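Local coordinates for xylanase and alpha-amylase inhibitor protein (Scadoxus multiflorus, PDB 3MU7) that probably inhibits both xylanases and alpha-amylases, and has a TIM-barrel fold of the glycosyl hydrolase family 18 type, at residues P44-S49 / R111-A116; L92-H97 / S141-S146; G227-T232 / F236-N241. One frame throughout, in Å; residues are numbered along the deposited sequence.

Contact 1: residues P44-S49 / R111-A116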
# COMPACT_ATOMS: atom_id res chain seq x y z
N PRO A 44 7.73 -5.48 -17.78
CA PRO A 44 7.13 -4.75 -16.67
C PRO A 44 6.65 -3.37 -17.11
O PRO A 44 7.31 -2.72 -17.92
CB PRO A 44 8.29 -4.62 -15.68
CG PRO A 44 9.51 -4.66 -16.55
CD PRO A 44 9.18 -5.67 -17.59
N ALA A 45 5.51 -2.93 -16.59
CA ALA A 45 4.99 -1.60 -16.92
C ALA A 45 4.24 -1.00 -15.75
O ALA A 45 3.56 -1.70 -14.99
CB ALA A 45 4.10 -1.66 -18.16
N LEU A 46 4.40 0.31 -15.62
CA LEU A 46 3.67 1.12 -14.66
C LEU A 46 2.37 1.62 -15.27
O LEU A 46 2.32 1.97 -16.45
CB LEU A 46 4.51 2.34 -14.29
CG LEU A 46 5.76 2.10 -13.46
CD1 LEU A 46 6.67 3.31 -13.55
CD2 LEU A 46 5.43 1.77 -12.00
N ASP A 47 1.32 1.64 -14.47
CA ASP A 47 0.15 2.45 -14.76
C ASP A 47 -0.00 3.38 -13.57
O ASP A 47 -0.58 3.00 -12.55
CB ASP A 47 -1.10 1.61 -14.98
CG ASP A 47 -2.31 2.44 -15.36
OD1 ASP A 47 -2.27 3.68 -15.24
OD2 ASP A 47 -3.32 1.84 -15.78
N ILE A 48 0.55 4.58 -13.71
CA ILE A 48 0.43 5.62 -12.70
C ILE A 48 -0.40 6.77 -13.25
O ILE A 48 -0.07 7.95 -13.07
CB ILE A 48 1.82 6.08 -12.16
CG1 ILE A 48 2.77 6.50 -13.29
CG2 ILE A 48 2.44 4.97 -11.31
CD1 ILE A 48 4.03 7.21 -12.80
N SER A 49 -1.48 6.42 -13.94
CA SER A 49 -2.50 7.36 -14.41
C SER A 49 -1.91 8.53 -15.20
O SER A 49 -2.32 9.68 -15.03
CB SER A 49 -3.35 7.86 -13.24
OG SER A 49 -3.89 6.77 -12.51
N ARG A 111 15.50 2.51 -14.70
CA ARG A 111 15.26 3.57 -13.72
C ARG A 111 13.95 4.38 -14.01
O ARG A 111 14.00 5.57 -14.29
CB ARG A 111 16.43 4.56 -13.64
CG ARG A 111 17.82 3.93 -13.53
CD ARG A 111 18.00 3.14 -12.24
NE ARG A 111 17.77 3.92 -11.02
CZ ARG A 111 18.09 3.49 -9.80
NH1 ARG A 111 18.65 2.30 -9.64
NH2 ARG A 111 17.85 4.27 -8.74
N PRO A 112 12.82 3.71 -13.90
CA PRO A 112 11.57 4.44 -14.16
C PRO A 112 11.42 5.73 -13.42
O PRO A 112 10.91 6.71 -13.97
CB PRO A 112 10.52 3.36 -14.01
CG PRO A 112 11.21 2.18 -14.62
CD PRO A 112 12.69 2.37 -14.51
N PHE A 113 11.83 5.76 -12.15
CA PHE A 113 11.75 6.98 -11.33
C PHE A 113 13.12 7.63 -11.19
O PHE A 113 13.41 8.29 -10.18
CB PHE A 113 11.17 6.66 -9.95
CG PHE A 113 9.79 6.09 -9.93
CD1 PHE A 113 8.94 6.21 -11.04
CD2 PHE A 113 9.35 5.39 -8.81
CE1 PHE A 113 7.65 5.65 -10.99
CE2 PHE A 113 8.08 4.82 -8.77
CZ PHE A 113 7.22 4.96 -9.86
N GLY A 114 13.98 7.44 -12.19
CA GLY A 114 15.30 8.04 -12.15
C GLY A 114 16.15 7.52 -11.00
O GLY A 114 16.09 6.36 -10.64
N ASN A 115 16.96 8.41 -10.43
CA ASN A 115 17.89 8.04 -9.37
C ASN A 115 17.31 8.01 -7.96
O ASN A 115 18.04 7.82 -6.99
CB ASN A 115 19.14 8.92 -9.44
CG ASN A 115 19.93 8.72 -10.72
OD1 ASN A 115 19.75 7.72 -11.42
ND2 ASN A 115 20.80 9.66 -11.04
N ALA A 116 16.00 8.20 -7.85
CA ALA A 116 15.32 8.00 -6.57
C ALA A 116 15.48 6.56 -6.10
O ALA A 116 15.56 5.63 -6.92
CB ALA A 116 13.86 8.34 -6.70
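Leu46 reaches across to Phe113 and Pro112. Its CB already points toward 111-116, and CG carries the two methyl groups on in that direction. CG, anti to the carbonyl carbon (chi1 -69°), aims the chain at Phe113, and the extended second torsion carries CD1 there. Leu46 CD1 lies 3.6 Å from Phe113 CE1, approaching the ring obliquely, and 3.9 Å from Pro112 CB. The same Leu46 CD1 is 4.1 Å from Phe113 CZ. Ile48 brings its CD1 to the same ring carbon as the leucine, 4.3 Å from Phe113 CE1. The contact joins two connections of the TIM barrel. One is the short strand 45-46, which pairs antiparallel with the barrel strand 29-37. The other is the loop between helix 86-101 and strand 120-125. That loop is folded by a type I turn from Arg111 to Gly114, closed by Gly114 N to Arg111 O at 2.8 Å. Arg111 NE adds a 3.0 Å bond to Gly114 O, with the acceptor near the guanidinium plane and the donor above the carbonyl plane. Phe100, from helix 86-101, meets the Phe113 ring edge-to-face, and Leu56 and Ile60 of helix 56-65 also pack on Phe113.

Contact 2: residues L92-H97 / S141-S146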
# COMPACT_ATOMS: atom_id res chain seq x y z
N LEU A 92 10.99 -10.41 -11.42
CA LEU A 92 10.38 -9.25 -10.80
C LEU A 92 11.19 -8.77 -9.60
O LEU A 92 11.39 -7.57 -9.43
CB LEU A 92 8.92 -9.52 -10.43
CG LEU A 92 8.13 -8.32 -9.89
CD1 LEU A 92 8.15 -7.14 -10.87
CD2 LEU A 92 6.70 -8.72 -9.56
N ALA A 93 11.68 -9.70 -8.77
CA ALA A 93 12.49 -9.32 -7.62
C ALA A 93 13.73 -8.53 -8.03
O ALA A 93 14.02 -7.48 -7.47
CB ALA A 93 12.89 -10.54 -6.81
N VAL A 94 14.45 -9.03 -9.03
CA VAL A 94 15.67 -8.37 -9.50
C VAL A 94 15.35 -7.01 -10.13
O VAL A 94 16.03 -6.02 -9.86
CB VAL A 94 16.46 -9.28 -10.48
CG1 VAL A 94 17.59 -8.52 -11.17
CG2 VAL A 94 17.00 -10.49 -9.73
N TYR A 95 14.30 -6.97 -10.94
CA TYR A 95 13.87 -5.73 -11.57
C TYR A 95 13.56 -4.65 -10.53
O TYR A 95 14.03 -3.52 -10.64
CB TYR A 95 12.65 -5.99 -12.45
CG TYR A 95 11.95 -4.75 -12.96
CD1 TYR A 95 12.43 -4.06 -14.08
CD2 TYR A 95 10.80 -4.27 -12.34
CE1 TYR A 95 11.79 -2.91 -14.55
CE2 TYR A 95 10.15 -3.14 -12.81
CZ TYR A 95 10.65 -2.47 -13.90
OH TYR A 95 9.99 -1.35 -14.35
N LEU A 96 12.78 -5.02 -9.51
CA LEU A 96 12.43 -4.08 -8.45
C LEU A 96 13.65 -3.62 -7.68
O LEU A 96 13.80 -2.44 -7.38
CB LEU A 96 11.41 -4.70 -7.50
CG LEU A 96 10.03 -4.97 -8.09
CD1 LEU A 96 9.21 -5.79 -7.09
CD2 LEU A 96 9.29 -3.68 -8.48
N HIS A 97 14.51 -4.57 -7.36
CA HIS A 97 15.71 -4.26 -6.58
C HIS A 97 16.66 -3.32 -7.30
O HIS A 97 17.06 -2.32 -6.73
CB HIS A 97 16.42 -5.56 -6.22
CG HIS A 97 17.45 -5.40 -5.16
ND1 HIS A 97 18.68 -5.99 -5.27
CD2 HIS A 97 17.42 -4.80 -3.96
CE1 HIS A 97 19.38 -5.72 -4.20
NE2 HIS A 97 18.66 -4.97 -3.40
N SER A 141 13.06 -10.22 0.38
CA SER A 141 13.47 -10.25 1.78
C SER A 141 14.96 -10.58 1.93
O SER A 141 15.64 -10.01 2.76
CB SER A 141 12.59 -11.21 2.57
OG SER A 141 12.95 -11.23 3.94
N SER A 142 15.45 -11.49 1.09
CA SER A 142 16.89 -11.78 1.01
C SER A 142 17.68 -10.51 0.70
O SER A 142 18.71 -10.24 1.32
CB SER A 142 17.17 -12.85 -0.04
OG SER A 142 18.56 -13.13 -0.13
N PHE A 143 17.19 -9.72 -0.25
CA PHE A 143 17.83 -8.44 -0.60
C PHE A 143 17.79 -7.44 0.56
O PHE A 143 18.73 -6.67 0.74
CB PHE A 143 17.16 -7.82 -1.84
CG PHE A 143 17.35 -8.62 -3.11
CD1 PHE A 143 18.43 -9.48 -3.28
CD2 PHE A 143 16.44 -8.48 -4.16
CE1 PHE A 143 18.59 -10.20 -4.46
CE2 PHE A 143 16.60 -9.19 -5.34
CZ PHE A 143 17.67 -10.05 -5.50
N ARG A 144 16.70 -7.45 1.33
CA ARG A 144 16.53 -6.63 2.53
C ARG A 144 17.66 -6.88 3.54
O ARG A 144 18.03 -5.99 4.32
CB ARG A 144 15.15 -6.94 3.15
CG ARG A 144 14.66 -6.09 4.32
CD ARG A 144 13.13 -6.23 4.54
NE ARG A 144 12.69 -7.61 4.80
CZ ARG A 144 11.44 -7.98 5.09
NH1 ARG A 144 10.46 -7.08 5.18
NH2 ARG A 144 11.15 -9.26 5.30
N LEU A 145 18.20 -8.10 3.50
CA LEU A 145 19.24 -8.58 4.42
C LEU A 145 20.67 -8.44 3.88
O LEU A 145 21.63 -8.72 4.60
CB LEU A 145 18.99 -10.05 4.75
CG LEU A 145 17.81 -10.42 5.65
CD1 LEU A 145 17.49 -11.90 5.49
CD2 LEU A 145 18.12 -10.10 7.10
N SER A 146 20.80 -8.04 2.62
CA SER A 146 22.10 -8.07 1.94
C SER A 146 22.55 -6.74 1.35
O SER A 146 23.66 -6.62 0.83
CB SER A 146 22.10 -9.14 0.84
OG SER A 146 21.09 -8.89 -0.12
O HOH W 1 18.96 -4.24 -0.61
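His97 lays its imidazole over one face of the Phe143 ring. The two rings form an offset stack, with centroids 4.0 Å apart and planes 13° from parallel. CG of the phenylalanine sits over the centre of the imidazole, while His97 ND1 lies above the rim of the phenyl ring. The overlap runs on to Phe143 CB, which makes a CH-pi contact 3.7 Å from the imidazole centroid. Both first torsions serve this overlap: the imidazole swings away from its own backbone N (chi1 -166°), and the phenyl ring leans away from its own carbonyl carbon (chi1 -66°). In the TIM barrel, helix 86-101 and helix 133-144 are successive outer helices, separated in the chain by strand 120-125, and here they pack against each other. At the edge of the Phe143 ring, CE2 comes within 3.8 Å of Ala93 O and 4.2 Å of Ala93 CB. Val94 CG2 lies further along, 4.3 Å from Phe143 CZ. A water in the imidazole plane joins the pair a second time, 2.9 Å from His97 NE2, and donates to Phe143 O at 2.8 Å. With an alanine in place of His97, Phe143 would probably lose the partner over its face, and the water its ring nitrogen. Near the C-terminal end of helix 133-144, Ser142 O accepts from Leu145 N and Ser146 OG, which reach it from opposite faces of the carbonyl plane. Arg144 of this helix forms a salt bridge with Asp175.

Contact 3: residues G227-T232 / F236-N241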
# COMPACT_ATOMS: atom_id res chain seq x y z
N GLY A 227 -18.35 0.39 1.77
CA GLY A 227 -17.48 0.39 2.93
C GLY A 227 -17.07 1.74 3.47
O GLY A 227 -16.36 1.82 4.46
N TYR A 228 -17.52 2.84 2.84
CA TYR A 228 -17.17 4.16 3.36
C TYR A 228 -17.72 4.34 4.77
O TYR A 228 -18.83 4.06 5.03
CB TYR A 228 -17.72 5.29 2.46
CG TYR A 228 -17.45 6.65 3.02
CD1 TYR A 228 -16.17 7.20 2.95
CD2 TYR A 228 -18.44 7.38 3.67
CE1 TYR A 228 -15.89 8.43 3.48
CE2 TYR A 228 -18.16 8.62 4.19
CZ TYR A 228 -16.89 9.13 4.11
OH TYR A 228 -16.56 10.32 4.65
N MET A 229 -16.85 4.81 5.62
CA MET A 229 -17.15 5.10 6.99
C MET A 229 -16.66 6.49 7.31
O MET A 229 -15.54 6.81 7.18
CB MET A 229 -16.42 4.06 7.87
CG MET A 229 -16.80 4.15 9.35
SD MET A 229 -16.08 2.74 10.26
CE MET A 229 -16.97 2.85 11.85
N PRO A 230 -17.59 7.35 7.72
CA PRO A 230 -17.25 8.73 7.99
C PRO A 230 -16.14 8.90 9.04
O PRO A 230 -16.08 8.12 9.94
CB PRO A 230 -18.61 9.28 8.56
CG PRO A 230 -19.50 8.59 7.98
CD PRO A 230 -19.04 7.18 7.75
N PRO A 231 -15.32 9.91 8.93
CA PRO A 231 -14.17 9.99 9.77
C PRO A 231 -14.54 10.13 11.27
O PRO A 231 -13.86 9.61 12.16
CB PRO A 231 -13.42 11.18 9.27
CG PRO A 231 -14.38 11.91 8.49
CD PRO A 231 -15.31 11.00 7.91
N THR A 232 -15.67 10.81 11.56
CA THR A 232 -16.07 10.88 12.99
C THR A 232 -16.46 9.50 13.51
O THR A 232 -16.25 9.26 14.70
CB THR A 232 -17.28 11.82 13.18
OG1 THR A 232 -16.90 13.15 12.78
CG2 THR A 232 -17.48 11.83 14.61
N PHE A 236 -14.63 7.56 16.62
CA PHE A 236 -15.44 7.19 17.77
C PHE A 236 -15.51 5.71 18.00
O PHE A 236 -15.40 5.20 19.13
CB PHE A 236 -16.87 7.72 17.60
CG PHE A 236 -17.76 7.41 18.73
CD1 PHE A 236 -17.71 8.21 19.91
CD2 PHE A 236 -18.63 6.41 18.65
CE1 PHE A 236 -18.61 7.94 20.99
CE2 PHE A 236 -19.52 6.13 19.75
CZ PHE A 236 -19.52 6.97 20.93
N SER A 237 -15.70 4.92 16.90
CA SER A 237 -16.02 3.49 17.00
C SER A 237 -14.90 2.62 16.75
O SER A 237 -14.94 1.46 17.29
CB SER A 237 -17.02 3.10 15.95
OG SER A 237 -18.21 3.75 16.08
N VAL A 238 -13.89 2.99 15.99
CA VAL A 238 -12.80 2.06 15.67
C VAL A 238 -11.60 2.28 16.56
O VAL A 238 -11.05 1.30 17.09
CB VAL A 238 -12.36 2.27 14.17
CG1 VAL A 238 -11.09 1.41 13.83
CG2 VAL A 238 -13.49 1.91 13.24
N PHE A 239 -11.16 3.49 16.75
CA PHE A 239 -9.94 3.78 17.46
C PHE A 239 -9.81 3.26 18.90
O PHE A 239 -8.78 2.78 19.22
CB PHE A 239 -9.53 5.23 17.38
CG PHE A 239 -9.07 5.67 15.99
CD1 PHE A 239 -8.89 4.76 14.96
CD2 PHE A 239 -8.83 6.96 15.73
CE1 PHE A 239 -8.48 5.19 13.70
CE2 PHE A 239 -8.43 7.39 14.45
CZ PHE A 239 -8.27 6.50 13.48
N PRO A 240 -10.83 3.39 19.76
CA PRO A 240 -10.65 2.91 21.14
C PRO A 240 -10.32 1.41 21.17
O PRO A 240 -9.42 1.07 21.83
CB PRO A 240 -12.01 3.21 21.80
CG PRO A 240 -12.52 4.40 21.03
CD PRO A 240 -12.12 4.07 19.59
N ASN A 241 -11.01 0.59 20.42
CA ASN A 241 -10.67 -0.85 20.42
C ASN A 241 -9.36 -1.11 19.64
O ASN A 241 -8.54 -1.81 20.10
CB ASN A 241 -11.83 -1.64 19.87
CG ASN A 241 -11.79 -3.09 20.26
OD1 ASN A 241 -10.84 -3.54 20.79
ND2 ASN A 241 -12.92 -3.77 20.12
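Met229 and Val238 make the apolar part of this contact. The methionine is extended along its whole length (chi1 -172°, with both later torsions also near 180°), which carries its end across to the helix. Its CE lies 3.9 Å from Val238 CG2, and SD is 4.0 Å from the same methyl group. CE also comes within 4.1 Å of Ser237 CB, so the thioether end rests against two successive residues. Leu197 of helix 195-207 touches both Met229 and Val238, and Val234 also packs on the methionine. This is the approach to helix 231-242, the helical part of a beta-alpha-beta unit of the TIM barrel that runs from strand 213-218 to strand 248-254. Pro230 is at its N-cap position, and Pro231 opens the first turn. The polar part is one i to i+4 helical backbone bond, Phe236 N to Thr232 O at 3.0 Å, with an N-H...O angle of 152°. Phe236 CB also passes 3.3 Å from Thr232 O, while the ring leads away from 227-232. The helix widens into a pi-type turn at 236-238 and then kinks, where neither Pro240 N, which has no hydrogen, nor Asn241 N bonds to the turn before.

In the fold
All three centres lie about 16 to 20 Å from the centre of the chain. Contact 3 is the most superficial, with Thr232 and Phe236 exposed; no touching residue of contacts 1 and 2 is exposed. Helix 86-101 supplies one side of contact 2 and, through Tyr95, Asn99 and Phe100, also packs on contact 1. Contact 3 lies on the opposite side of the chain's centre from both. Contact 1 ties a short strand and the loop after it to another loop by aliphatic and aromatic packing. Contact 2 holds two outer helices by stacked rings and a shared water. In contact 3, Met229 of the lead-in packs on the helix, and the backbone bond is internal to it.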